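Local coordinates for WbbM protein (Klebsiella pneumoniae, PDB 6U4B) that is a trimeric, bifunctional glycosyltransferase that probably acts as an O-antigen polymerase, with a magnesium ion bound in its family 8 glycosyltransferase region, at residues Phe365-Phe370 and Thr386-Phe391; Val336-Lys341 and Pro393-Arg398; Val304-Asp309 and Gly317-Ser322; Gly475-Asn480 and Asp508-Val513; Lys482-Glu487 and Lys512-Arg517. All blocks are in the same frame, centred on the assembly; numbering follows the deposited sequence.

Contact 1 of 5, residues Phe365-Phe370 and Thr386-Phe391; sequences FDVNAF and TYARLF
The rings of Phe370 and Phe391 lie nearly parallel, planes 12° apart, but slid so far that they barely overlap. What covers each ring is mainly the other residue's CB: Phe391 CB stands 3.5 Å from the centroid of the Phe370 ring, and Phe370 CB sits 3.6 Å from that of Phe391, each nearly on the ring normal. With both CG atoms anti to their carbonyl carbons (chi1 -69° and -63°), the two side chains slide past each other in opposite directions, and each CB makes a CH-pi contact over the other ring. The Phe370 carbonyl O also comes 3.4 Å from Phe391 CE2. Next to this tight pair, the second touch is slight: Val367 CG2 meets Ala388 CB at 3.7 Å. The looser, more polar flank is at Asp366 and Asn368, both partly exposed, where an Asx turn has Asp366 OD2 accept from Asn368 N at 3.0 Å and also from Asn368 ND2. The two short 3-10 segments thus pack in the core of the glycosyltransferase region, between strand 333-340, whose Leu338 touches Val367 and Phe370, and helix 489-499, whose Met494 touches Phe391.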
# COMPACT_ATOMS: atom_id res chain seq x y z
N PHE A 365 22.88 -11.13 14.19
CA PHE A 365 23.95 -11.60 15.06
C PHE A 365 23.78 -10.94 16.42
O PHE A 365 23.58 -9.72 16.51
CB PHE A 365 25.33 -11.28 14.48
CG PHE A 365 26.47 -11.79 15.32
CD1 PHE A 365 26.82 -13.13 15.28
CD2 PHE A 365 27.18 -10.94 16.15
CE1 PHE A 365 27.86 -13.62 16.05
CE2 PHE A 365 28.23 -11.42 16.93
CZ PHE A 365 28.57 -12.76 16.88
N ASP A 366 23.84 -11.75 17.48
CA ASP A 366 23.75 -11.23 18.84
C ASP A 366 24.93 -10.31 19.13
O ASP A 366 26.07 -10.78 19.28
CB ASP A 366 23.71 -12.38 19.85
CG ASP A 366 23.43 -11.91 21.27
OD1 ASP A 366 23.22 -12.78 22.15
OD2 ASP A 366 23.40 -10.69 21.51
N VAL A 367 24.67 -9.00 19.21
CA VAL A 367 25.74 -8.03 19.43
C VAL A 367 26.45 -8.26 20.75
O VAL A 367 27.62 -7.90 20.90
CB VAL A 367 25.18 -6.60 19.33
CG1 VAL A 367 24.38 -6.25 20.58
CG2 VAL A 367 26.29 -5.59 19.09
N ASN A 368 25.78 -8.89 21.72
CA ASN A 368 26.33 -9.04 23.06
C ASN A 368 27.50 -10.02 23.12
O ASN A 368 28.19 -10.07 24.14
CB ASN A 368 25.23 -9.48 24.03
CG ASN A 368 24.13 -8.44 24.14
OD1 ASN A 368 24.33 -7.37 24.72
ND2 ASN A 368 22.96 -8.75 23.58
N ALA A 369 27.74 -10.79 22.05
CA ALA A 369 28.92 -11.64 22.00
C ALA A 369 30.21 -10.82 21.98
O ALA A 369 31.28 -11.36 22.25
CB ALA A 369 28.87 -12.55 20.78
N PHE A 370 30.12 -9.52 21.67
CA PHE A 370 31.30 -8.68 21.59
C PHE A 370 31.97 -8.46 22.94
O PHE A 370 33.14 -8.08 22.98
CB PHE A 370 30.95 -7.32 20.97
CG PHE A 370 30.60 -7.40 19.51
CD1 PHE A 370 31.03 -8.45 18.73
CD2 PHE A 370 29.84 -6.40 18.92
CE1 PHE A 370 30.72 -8.52 17.39
CE2 PHE A 370 29.52 -6.46 17.57
CZ PHE A 370 29.96 -7.52 16.81
N THR A 386 26.57 -0.21 22.55
CA THR A 386 27.09 1.15 22.52
C THR A 386 28.37 1.24 21.69
O THR A 386 28.59 2.23 20.99
CB THR A 386 27.34 1.66 23.94
OG1 THR A 386 26.11 1.69 24.67
CG2 THR A 386 27.95 3.06 23.92
N TYR A 387 29.20 0.20 21.73
CA TYR A 387 30.48 0.19 21.05
C TYR A 387 30.53 -0.80 19.89
O TYR A 387 31.61 -1.24 19.49
CB TYR A 387 31.61 -0.09 22.05
CG TYR A 387 31.73 0.97 23.11
CD1 TYR A 387 31.07 0.85 24.33
CD2 TYR A 387 32.51 2.10 22.90
CE1 TYR A 387 31.18 1.83 25.30
CE2 TYR A 387 32.62 3.08 23.86
CZ TYR A 387 31.96 2.94 25.06
OH TYR A 387 32.08 3.92 26.01
N ALA A 388 29.36 -1.16 19.34
CA ALA A 388 29.29 -2.20 18.32
C ALA A 388 30.16 -1.87 17.11
O ALA A 388 30.78 -2.76 16.52
CB ALA A 388 27.84 -2.41 17.89
N ARG A 389 30.21 -0.59 16.72
CA ARG A 389 30.97 -0.20 15.54
C ARG A 389 32.45 -0.59 15.65
O ARG A 389 33.08 -0.91 14.64
CB ARG A 389 30.84 1.30 15.30
CG ARG A 389 29.51 1.73 14.69
CD ARG A 389 29.47 3.24 14.48
NE ARG A 389 29.35 3.97 15.74
CZ ARG A 389 28.41 4.87 16.00
NH1 ARG A 389 27.51 5.18 15.07
NH2 ARG A 389 28.38 5.48 17.18
N LEU A 390 33.00 -0.56 16.86
CA LEU A 390 34.41 -0.90 17.05
C LEU A 390 34.72 -2.35 16.68
O LEU A 390 35.86 -2.66 16.35
CB LEU A 390 34.83 -0.66 18.50
CG LEU A 390 34.63 0.75 19.06
CD1 LEU A 390 35.16 0.83 20.48
CD2 LEU A 390 35.30 1.78 18.17
N PHE A 391 33.72 -3.23 16.72
CA PHE A 391 33.94 -4.65 16.48
C PHE A 391 33.70 -5.05 15.03
O PHE A 391 33.82 -6.24 14.71
CB PHE A 391 33.05 -5.47 17.41
CG PHE A 391 33.35 -5.27 18.87
CD1 PHE A 391 32.70 -4.28 19.59
CD2 PHE A 391 34.32 -6.03 19.50
CE1 PHE A 391 32.99 -4.08 20.93
CE2 PHE A 391 34.61 -5.84 20.84
CZ PHE A 391 33.95 -4.86 21.56

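Contact 2 of 5, residues Val336-Lys341 and Pro393-Arg398; sequences VVLENK and PQLFRR
Phe396, Leu338 and Val336 carry most of this contact, where the alternating inward side chains of strand 333-340, part of the parallel portion of a Rossmann-like alpha/beta sheet, meet the end of helix 392-395. Phe396, the first residue to leave helical geometry, points its ring edge-on at the strand. Val336 comes from the opposite direction and meets that edge: its CB lies in the plane of the ring, 3.9 Å from Phe396 CZ, and its CG1 is nearer still, at 3.7 Å from the same carbon. Having CG1 anti to the backbone N (chi1 174°) is what puts this methyl beside CZ, at the ring edge. Two residues along the strand, on the same side of the sheet, Leu338 reaches the ring edge more loosely, CD2 to Phe396 CE2 being 4.3 Å. The contact is wholly apolar and buried. Val305 of neighbouring strand 302-309 touches both Leu338 and Phe396, while Phe365 of strand 360-366 packs on Leu395, so the helix end is seated across three adjacent strands. Leu338 and Leu395 slide past one another in opposite directions, and a single methyl from each makes the touch, Leu338 CD2 to Leu395 CD2 at 3.7 Å.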
# COMPACT_ATOMS: atom_id res chain seq x y z
N VAL A 336 23.30 -7.25 7.60
CA VAL A 336 23.49 -7.94 8.87
C VAL A 336 23.13 -6.99 9.99
O VAL A 336 23.69 -5.89 10.08
CB VAL A 336 24.94 -8.45 9.04
CG1 VAL A 336 25.12 -9.04 10.43
CG2 VAL A 336 25.27 -9.48 7.97
N VAL A 337 22.20 -7.40 10.85
CA VAL A 337 21.77 -6.61 11.99
C VAL A 337 22.45 -7.15 13.24
O VAL A 337 22.25 -8.32 13.61
CB VAL A 337 20.25 -6.62 12.15
CG1 VAL A 337 19.86 -6.04 13.50
CG2 VAL A 337 19.59 -5.83 11.01
N LEU A 338 23.27 -6.32 13.89
CA LEU A 338 23.83 -6.64 15.19
C LEU A 338 22.75 -6.34 16.22
O LEU A 338 22.60 -5.20 16.66
CB LEU A 338 25.09 -5.83 15.46
CG LEU A 338 26.12 -5.86 14.33
CD1 LEU A 338 27.32 -4.98 14.66
CD2 LEU A 338 26.55 -7.28 14.05
N GLU A 339 21.99 -7.36 16.61
CA GLU A 339 20.78 -7.18 17.39
C GLU A 339 21.06 -7.34 18.88
O GLU A 339 21.85 -8.20 19.29
CB GLU A 339 19.68 -8.16 16.96
CG GLU A 339 20.05 -9.63 17.04
CD GLU A 339 19.67 -10.27 18.37
OE1 GLU A 339 20.27 -11.30 18.73
OE2 GLU A 339 18.77 -9.73 19.05
N ASN A 340 20.43 -6.50 19.68
CA ASN A 340 20.52 -6.54 21.14
C ASN A 340 19.13 -6.89 21.67
O ASN A 340 18.33 -6.01 22.00
CB ASN A 340 21.02 -5.21 21.70
CG ASN A 340 21.07 -5.19 23.22
OD1 ASN A 340 21.07 -6.23 23.87
ND2 ASN A 340 21.11 -3.99 23.79
N LYS A 341 18.85 -8.19 21.75
CA LYS A 341 17.59 -8.71 22.30
C LYS A 341 16.38 -8.15 21.56
O LYS A 341 15.38 -7.75 22.17
CB LYS A 341 17.50 -8.45 23.80
CG LYS A 341 18.58 -9.16 24.60
CD LYS A 341 18.55 -8.77 26.07
CE LYS A 341 19.74 -9.36 26.82
NZ LYS A 341 19.70 -10.85 26.88
N PRO A 393 35.58 -4.50 12.25
CA PRO A 393 36.74 -5.15 11.60
C PRO A 393 37.00 -6.57 12.07
O PRO A 393 37.69 -7.32 11.37
CB PRO A 393 37.91 -4.22 11.93
CG PRO A 393 37.46 -3.44 13.12
CD PRO A 393 35.99 -3.26 12.93
N GLN A 394 36.49 -6.98 13.24
CA GLN A 394 36.71 -8.34 13.71
C GLN A 394 35.63 -9.30 13.23
O GLN A 394 35.94 -10.34 12.64
CB GLN A 394 36.79 -8.36 15.24
CG GLN A 394 37.21 -9.71 15.83
CD GLN A 394 38.68 -10.04 15.58
OE1 GLN A 394 39.43 -9.23 15.02
NE2 GLN A 394 39.10 -11.23 16.00
N LEU A 395 34.36 -8.97 13.46
CA LEU A 395 33.28 -9.85 13.04
C LEU A 395 33.21 -9.98 11.53
O LEU A 395 32.93 -11.07 11.00
CB LEU A 395 31.95 -9.34 13.60
CG LEU A 395 30.72 -10.22 13.32
CD1 LEU A 395 30.87 -11.57 14.01
CD2 LEU A 395 29.44 -9.52 13.74
N PHE A 396 33.48 -8.89 10.81
CA PHE A 396 33.38 -8.87 9.35
C PHE A 396 34.74 -8.94 8.67
O PHE A 396 34.89 -8.47 7.54
CB PHE A 396 32.62 -7.61 8.90
CG PHE A 396 31.19 -7.59 9.35
CD1 PHE A 396 30.20 -8.17 8.57
CD2 PHE A 396 30.83 -7.02 10.56
CE1 PHE A 396 28.88 -8.16 8.97
CE2 PHE A 396 29.51 -7.01 10.97
CZ PHE A 396 28.53 -7.58 10.18
N ARG A 397 35.72 -9.57 9.33
CA ARG A 397 37.09 -9.61 8.81
C ARG A 397 37.22 -10.40 7.51
O ARG A 397 38.27 -10.32 6.87
CB ARG A 397 38.03 -10.20 9.87
CG ARG A 397 37.71 -11.63 10.29
CD ARG A 397 38.72 -12.13 11.31
NE ARG A 397 38.40 -13.46 11.82
CZ ARG A 397 37.57 -13.69 12.83
NH1 ARG A 397 36.98 -12.68 13.45
NH2 ARG A 397 37.34 -14.94 13.23
N ARG A 398 36.19 -11.14 7.11
CA ARG A 398 36.21 -11.85 5.83
C ARG A 398 35.62 -11.03 4.69
O ARG A 398 35.54 -11.54 3.57
CB ARG A 398 35.47 -13.19 5.97
CG ARG A 398 36.26 -14.20 6.78
CD ARG A 398 35.42 -15.38 7.22
NE ARG A 398 36.00 -15.99 8.41
CZ ARG A 398 35.60 -17.15 8.93
NH1 ARG A 398 34.62 -17.84 8.36
NH2 ARG A 398 36.19 -17.62 10.02

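Contact 3 of 5, residues Val304-Asp309 and Gly317-Ser322; sequences VVISFD and GALINS
Ile306 reaches from strand 302-309 to Leu319 and Ile320 on the helix that follows it. Its CB starts toward the helix, and the two branches then part. CG2, anti to the backbone N, comes 3.9 Å from Leu319 CD2. CG1 lies anti to the carbonyl carbon (chi1 -42°) and passes the same leucine methyl at 4.2 Å. From there the chain runs on extended to CD1, which makes the two closest touches: 3.8 Å to Leu319 CD2 and 3.7 Å to Ile320 CG1. Leu319 meets the isoleucine tip to tip, whereas Ile320 comes in aslant and offers its CG1 rather than its tip. All three residues are buried, and no hydrogen bond links the segments. Within the helix, Ser322 OG donates to Leu319 O at 2.6 Å, on a lone pair in the carbonyl plane, and it also bonds Val411 N of strand 409-411. Ile405 of strand 402-405 touches both Ile306 and Leu319. The side chain of Leu319 is about 9 Å from the bound magnesium ion, whose ligands include Asp406 and Asp408. Strand, helix and the return along strand 333-340 make a beta-alpha-beta unit, as in the nucleotide-binding fold of GT-A glycosyltransferases.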
# COMPACT_ATOMS: atom_id res chain seq x y z
N VAL A 304 25.86 -4.35 4.31
CA VAL A 304 25.30 -3.26 5.10
C VAL A 304 25.14 -3.76 6.53
O VAL A 304 24.51 -4.80 6.77
CB VAL A 304 23.96 -2.78 4.53
CG1 VAL A 304 23.38 -1.67 5.39
CG2 VAL A 304 24.14 -2.32 3.09
N VAL A 305 25.69 -3.01 7.48
CA VAL A 305 25.69 -3.40 8.88
C VAL A 305 24.89 -2.38 9.68
O VAL A 305 25.16 -1.17 9.60
CB VAL A 305 27.12 -3.53 9.43
CG1 VAL A 305 27.09 -3.87 10.91
CG2 VAL A 305 27.86 -4.60 8.66
N ILE A 306 23.92 -2.87 10.44
CA ILE A 306 23.05 -2.04 11.27
C ILE A 306 23.05 -2.64 12.68
O ILE A 306 23.22 -3.85 12.86
CB ILE A 306 21.62 -1.96 10.71
CG1 ILE A 306 21.64 -1.80 9.19
CG2 ILE A 306 20.86 -0.82 11.35
CD1 ILE A 306 20.30 -2.02 8.53
N SER A 307 22.85 -1.78 13.67
CA SER A 307 22.83 -2.20 15.06
C SER A 307 21.68 -1.52 15.79
O SER A 307 21.58 -0.29 15.75
CB SER A 307 24.17 -1.89 15.75
OG SER A 307 24.11 -2.16 17.14
N PHE A 308 20.83 -2.30 16.44
CA PHE A 308 19.77 -1.73 17.25
C PHE A 308 19.22 -2.79 18.20
O PHE A 308 19.44 -3.99 18.01
CB PHE A 308 18.63 -1.15 16.39
CG PHE A 308 18.08 -2.11 15.37
CD1 PHE A 308 18.50 -2.06 14.05
CD2 PHE A 308 17.11 -3.04 15.72
CE1 PHE A 308 17.98 -2.92 13.10
CE2 PHE A 308 16.59 -3.91 14.78
CZ PHE A 308 17.02 -3.85 13.47
N ASP A 309 18.52 -2.32 19.23
CA ASP A 309 17.80 -3.18 20.15
C ASP A 309 16.34 -3.24 19.72
O ASP A 309 15.95 -2.72 18.67
CB ASP A 309 17.97 -2.68 21.59
CG ASP A 309 17.53 -1.24 21.78
OD1 ASP A 309 16.86 -0.68 20.88
OD2 ASP A 309 17.87 -0.65 22.83
N GLY A 317 13.37 -1.18 10.74
CA GLY A 317 12.49 -1.62 9.66
C GLY A 317 12.35 -0.58 8.57
O GLY A 317 12.42 -0.90 7.38
N ALA A 318 12.14 0.68 8.96
CA ALA A 318 12.04 1.75 7.98
C ALA A 318 13.33 1.90 7.19
O ALA A 318 13.30 2.07 5.96
CB ALA A 318 11.69 3.07 8.68
N LEU A 319 14.47 1.81 7.87
CA LEU A 319 15.76 1.90 7.19
C LEU A 319 15.93 0.77 6.18
O LEU A 319 16.24 1.01 5.01
CB LEU A 319 16.90 1.88 8.22
CG LEU A 319 18.32 1.76 7.66
CD1 LEU A 319 18.64 2.91 6.71
CD2 LEU A 319 19.33 1.68 8.79
N ILE A 320 15.73 -0.47 6.62
CA ILE A 320 15.90 -1.62 5.74
C ILE A 320 14.94 -1.53 4.56
O ILE A 320 15.30 -1.83 3.42
CB ILE A 320 15.73 -2.93 6.52
CG1 ILE A 320 16.93 -3.17 7.44
CG2 ILE A 320 15.52 -4.11 5.58
CD1 ILE A 320 16.75 -4.30 8.42
N ASN A 321 13.70 -1.10 4.82
CA ASN A 321 12.76 -0.92 3.73
C ASN A 321 13.24 0.17 2.77
O ASN A 321 13.10 0.03 1.55
CB ASN A 321 11.37 -0.58 4.27
CG ASN A 321 10.28 -1.36 3.58
OD1 ASN A 321 10.54 -2.37 2.93
ND2 ASN A 321 9.04 -0.89 3.72
N SER A 322 13.83 1.24 3.30
CA SER A 322 14.36 2.28 2.42
C SER A 322 15.53 1.76 1.59
O SER A 322 15.69 2.14 0.43
CB SER A 322 14.79 3.51 3.24
OG SER A 322 16.09 3.36 3.80

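Contact 4 of 5, residues Gly475-Asn480 and Asp508-Val513; sequences GIIVFN and DIMNKV
Met510 crosses Ile477 obliquely, laying the last two atoms of its chain against the isoleucine tip: Ile477 CD1 is 3.8 Å from Met510 CE and 4.1 Å from Met510 SD. The methionine runs straight as far as its sulfur and then bends (chi3 -70°), so that CE turns along the strand toward Ile477 and SD is left nearer to Phe479. Ile477 answers with its longer branch, CG1 lying anti to the carbonyl carbon and CD1 continuing toward the helix. The CB of Phe479 leaves the backbone to the flank and the ring then swings closer, bringing Phe479 CZ to 4.2 Å from Met510 SD. This is a Met-aromatic contact, with the sulfur 5.4 Å from the ring centroid and 68° off its normal, an oblique position. Here helix 505-513 packs on strand 477-479, which runs antiparallel to strand 402-405 within the mixed alpha/beta sheet of the glycosyltransferase region. Gly475, where the chain turns a corner just ahead of this strand, has a backbone hydrogen bond with the magnesium ligand Asp406; the side chain of Ile477 is about 11 Å from the metal. Arg389 and Leu390 both touch Met510, while Val428 of strand 428-432 lies against Ile477 and Phe404 of strand 402-405 against Phe479.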
# COMPACT_ATOMS: atom_id res chain seq x y z
N GLY A 475 27.58 8.19 11.85
CA GLY A 475 26.28 7.68 11.47
C GLY A 475 26.27 6.89 10.18
O GLY A 475 25.32 6.15 9.93
N ILE A 476 27.31 7.04 9.36
CA ILE A 476 27.46 6.22 8.16
C ILE A 476 28.96 6.12 7.86
O ILE A 476 29.65 7.14 7.74
CB ILE A 476 26.65 6.78 6.98
CG1 ILE A 476 26.60 5.79 5.82
CG2 ILE A 476 27.15 8.15 6.51
CD1 ILE A 476 25.54 6.13 4.77
N ILE A 477 29.47 4.89 7.79
CA ILE A 477 30.90 4.65 7.66
C ILE A 477 31.12 3.51 6.68
O ILE A 477 30.54 2.44 6.83
CB ILE A 477 31.56 4.31 9.01
CG1 ILE A 477 31.25 5.36 10.07
CG2 ILE A 477 33.06 4.17 8.83
CD1 ILE A 477 31.72 4.98 11.46
N VAL A 478 31.97 3.74 5.68
CA VAL A 478 32.46 2.66 4.83
C VAL A 478 33.75 2.14 5.45
O VAL A 478 34.78 2.82 5.44
CB VAL A 478 32.68 3.13 3.39
CG1 VAL A 478 33.12 1.95 2.52
CG2 VAL A 478 31.42 3.76 2.83
N PHE A 479 33.70 0.93 5.99
CA PHE A 479 34.87 0.31 6.59
C PHE A 479 35.73 -0.33 5.51
O PHE A 479 35.25 -1.14 4.71
CB PHE A 479 34.46 -0.73 7.62
CG PHE A 479 34.02 -0.15 8.93
CD1 PHE A 479 32.77 0.42 9.07
CD2 PHE A 479 34.85 -0.20 10.04
CE1 PHE A 479 32.36 0.95 10.27
CE2 PHE A 479 34.44 0.33 11.25
CZ PHE A 479 33.20 0.90 11.37
N ASN A 480 37.01 0.05 5.47
CA ASN A 480 38.00 -0.65 4.64
C ASN A 480 38.53 -1.81 5.48
O ASN A 480 39.63 -1.76 6.05
CB ASN A 480 39.10 0.29 4.20
CG ASN A 480 40.05 -0.34 3.19
OD1 ASN A 480 40.04 -1.56 2.99
ND2 ASN A 480 40.88 0.48 2.56
N ASP A 508 34.42 9.09 19.14
CA ASP A 508 35.71 9.68 19.49
C ASP A 508 36.84 8.69 19.30
O ASP A 508 37.92 9.05 18.82
CB ASP A 508 35.68 10.19 20.93
CG ASP A 508 34.96 11.52 21.07
OD1 ASP A 508 34.64 12.14 20.03
OD2 ASP A 508 34.71 11.93 22.22
N ILE A 509 36.62 7.43 19.68
CA ILE A 509 37.66 6.41 19.55
C ILE A 509 38.04 6.23 18.08
O ILE A 509 39.22 6.16 17.74
CB ILE A 509 37.18 5.08 20.16
CG1 ILE A 509 37.05 5.22 21.68
CG2 ILE A 509 38.13 3.94 19.80
CD1 ILE A 509 36.45 4.01 22.36
N MET A 510 37.04 6.18 17.20
CA MET A 510 37.32 5.98 15.78
C MET A 510 37.93 7.22 15.14
O MET A 510 38.77 7.10 14.25
CB MET A 510 36.04 5.57 15.04
CG MET A 510 35.54 4.18 15.41
SD MET A 510 34.10 3.65 14.46
CE MET A 510 32.84 4.73 15.13
N ASN A 511 37.53 8.42 15.58
CA ASN A 511 38.16 9.63 15.07
C ASN A 511 39.64 9.67 15.44
O ASN A 511 40.48 10.11 14.65
CB ASN A 511 37.44 10.87 15.60
CG ASN A 511 36.42 11.41 14.62
OD1 ASN A 511 36.77 12.16 13.71
ND2 ASN A 511 35.16 11.05 14.80
N LYS A 512 39.98 9.20 16.64
CA LYS A 512 41.38 9.18 17.06
C LYS A 512 42.17 8.13 16.29
O LYS A 512 43.26 8.41 15.78
CB LYS A 512 41.47 8.94 18.57
CG LYS A 512 42.86 8.56 19.07
CD LYS A 512 42.93 8.59 20.59
CE LYS A 512 44.15 7.85 21.12
NZ LYS A 512 45.43 8.38 20.58
N VAL A 513 41.63 6.91 16.18
CA VAL A 513 42.38 5.83 15.56
C VAL A 513 42.44 6.00 14.04
O VAL A 513 43.45 5.66 13.42
CB VAL A 513 41.79 4.47 15.96
CG1 VAL A 513 42.45 3.34 15.20
CG2 VAL A 513 41.95 4.25 17.46

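Contact 5 of 5, residues Lys482-Glu487 and Lys512-Arg517; sequences KQMVEE and KVFYSR
The guanidinium of Arg517 presents its edge to Glu487, whose CD lies in its plane, and the two flat groups are turned 33° apart. The grip is end-on: NH2 gives a nearly straight bond of 2.6 Å to Glu487 OE2 (169°), while NH1 reaches Glu487 OE1 at 3.1 Å. Both oxygens use their syn lone pairs, making a two-pronged salt bridge. Gln483 NE2 gives a further bond to Glu487 OE2 at 3.0 Å, from the anti side and tilted out of the carboxylate plane. Arg517 gets there by bending at chi2 and chi3, and its NH2 has a further acceptor in Asn425 O. Deeper in, the side chains of Met484 and Phe514 cross at about a right angle. Met484 CE is 3.5 Å from Phe514 CZ, obliquely placed, and the sulfur adds a Met-aromatic contact. A type II turn from Phe514 to Arg517 follows helix 505-513 and is thereby tied to helix 481-487, with Val428 of strand 428-432 and Thr489 of helix 489-499 each touching both Met484 and Phe514.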
# COMPACT_ATOMS: atom_id res chain seq x y z
N LYS A 482 39.57 -4.83 4.74
CA LYS A 482 40.80 -5.48 4.28
C LYS A 482 42.04 -4.74 4.77
O LYS A 482 43.02 -5.37 5.18
CB LYS A 482 40.81 -5.58 2.75
CG LYS A 482 42.16 -6.00 2.19
CD LYS A 482 42.03 -7.09 1.13
CE LYS A 482 41.39 -6.57 -0.14
NZ LYS A 482 41.38 -7.61 -1.21
N GLN A 483 42.01 -3.40 4.75
CA GLN A 483 43.14 -2.64 5.26
C GLN A 483 43.23 -2.75 6.78
O GLN A 483 44.33 -2.84 7.33
CB GLN A 483 43.02 -1.18 4.83
CG GLN A 483 44.30 -0.37 5.03
CD GLN A 483 45.43 -0.85 4.15
OE1 GLN A 483 45.21 -1.37 3.05
NE2 GLN A 483 46.66 -0.69 4.62
N MET A 484 42.08 -2.76 7.47
CA MET A 484 42.10 -2.90 8.92
C MET A 484 42.64 -4.26 9.34
O MET A 484 43.27 -4.37 10.40
CB MET A 484 40.69 -2.70 9.48
CG MET A 484 40.18 -1.28 9.36
SD MET A 484 38.59 -1.05 10.18
CE MET A 484 38.31 0.69 9.85
N VAL A 485 42.40 -5.30 8.54
CA VAL A 485 42.94 -6.62 8.86
C VAL A 485 44.46 -6.61 8.73
O VAL A 485 45.17 -7.16 9.57
CB VAL A 485 42.30 -7.69 7.96
CG1 VAL A 485 43.05 -9.01 8.08
CG2 VAL A 485 40.83 -7.87 8.33
N GLU A 486 44.98 -5.97 7.67
CA GLU A 486 46.43 -5.95 7.48
C GLU A 486 47.12 -5.15 8.57
O GLU A 486 48.20 -5.54 9.04
CB GLU A 486 46.76 -5.37 6.10
CG GLU A 486 48.23 -4.98 5.92
CD GLU A 486 49.17 -6.17 5.77
OE1 GLU A 486 50.04 -6.12 4.88
OE2 GLU A 486 49.04 -7.16 6.53
N GLU A 487 46.53 -4.04 9.00
CA GLU A 487 47.12 -3.19 10.03
C GLU A 487 46.73 -3.60 11.44
O GLU A 487 47.23 -3.00 12.40
CB GLU A 487 46.73 -1.73 9.79
CG GLU A 487 47.14 -1.19 8.43
CD GLU A 487 46.87 0.30 8.28
OE1 GLU A 487 46.48 0.93 9.28
OE2 GLU A 487 47.05 0.83 7.17
N LYS A 512 39.98 9.20 16.64
CA LYS A 512 41.38 9.18 17.06
C LYS A 512 42.17 8.13 16.29
O LYS A 512 43.26 8.41 15.78
CB LYS A 512 41.47 8.94 18.57
CG LYS A 512 42.86 8.56 19.07
CD LYS A 512 42.93 8.59 20.59
CE LYS A 512 44.15 7.85 21.12
NZ LYS A 512 45.43 8.38 20.58
N VAL A 513 41.63 6.91 16.18
CA VAL A 513 42.38 5.83 15.56
C VAL A 513 42.44 6.00 14.04
O VAL A 513 43.45 5.66 13.42
CB VAL A 513 41.79 4.47 15.96
CG1 VAL A 513 42.45 3.34 15.20
CG2 VAL A 513 41.95 4.25 17.46
N PHE A 514 41.39 6.55 13.43
CA PHE A 514 41.35 6.68 11.98
C PHE A 514 41.85 8.04 11.49
O PHE A 514 41.73 8.32 10.30
CB PHE A 514 39.92 6.45 11.46
CG PHE A 514 39.31 5.14 11.90
CD1 PHE A 514 40.10 4.07 12.26
CD2 PHE A 514 37.93 4.99 11.93
CE1 PHE A 514 39.54 2.87 12.66
CE2 PHE A 514 37.36 3.79 12.33
CZ PHE A 514 38.16 2.73 12.69
N TYR A 515 42.40 8.87 12.38
CA TYR A 515 42.80 10.22 11.99
C TYR A 515 43.80 10.19 10.84
O TYR A 515 44.75 9.40 10.84
CB TYR A 515 43.40 10.98 13.17
CG TYR A 515 43.75 12.41 12.82
CD1 TYR A 515 42.75 13.32 12.50
CD2 TYR A 515 45.07 12.83 12.79
CE1 TYR A 515 43.06 14.63 12.17
CE2 TYR A 515 45.39 14.14 12.46
CZ TYR A 515 44.38 15.03 12.16
OH TYR A 515 44.67 16.33 11.83
N SER A 516 43.58 11.07 9.85
CA SER A 516 44.36 11.18 8.62
C SER A 516 44.26 9.93 7.75
O SER A 516 45.04 9.78 6.80
CB SER A 516 45.83 11.51 8.90
OG SER A 516 46.51 10.41 9.48
N ARG A 517 43.33 9.03 8.04
CA ARG A 517 43.07 7.85 7.23
C ARG A 517 41.60 7.80 6.83
O ARG A 517 40.98 6.73 6.79
CB ARG A 517 43.46 6.57 7.97
CG ARG A 517 44.84 6.60 8.63
CD ARG A 517 45.98 6.51 7.61
NE ARG A 517 45.88 5.32 6.77
CZ ARG A 517 46.23 4.10 7.16
NH1 ARG A 517 46.69 3.89 8.38
NH2 ARG A 517 46.11 3.08 6.32

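Overall arrangement
From the N-terminal end, contact 3 closes first, a short loop from strand 302-309 into its following helix. Contact 2 opens on strand 333-340 and closes a much longer loop at helix 392-395; contact 1, between 365-370 and 386-391, opens and closes within it. Strand pairing joins these three, 302-309 with 333-340 and 333-340 with 360-366. Contacts 4 and 5 come later, from strand 477-479 and helix 481-487; their loops are staggered and cross, contact 5 opening inside contact 4 and closing just beyond it, with Lys512 and Val513 of helix 505-513 shared. The two halves meet where Leu390 packs on Met510 and Pro393 on Met484, all within the family 8 glycosyltransferase region.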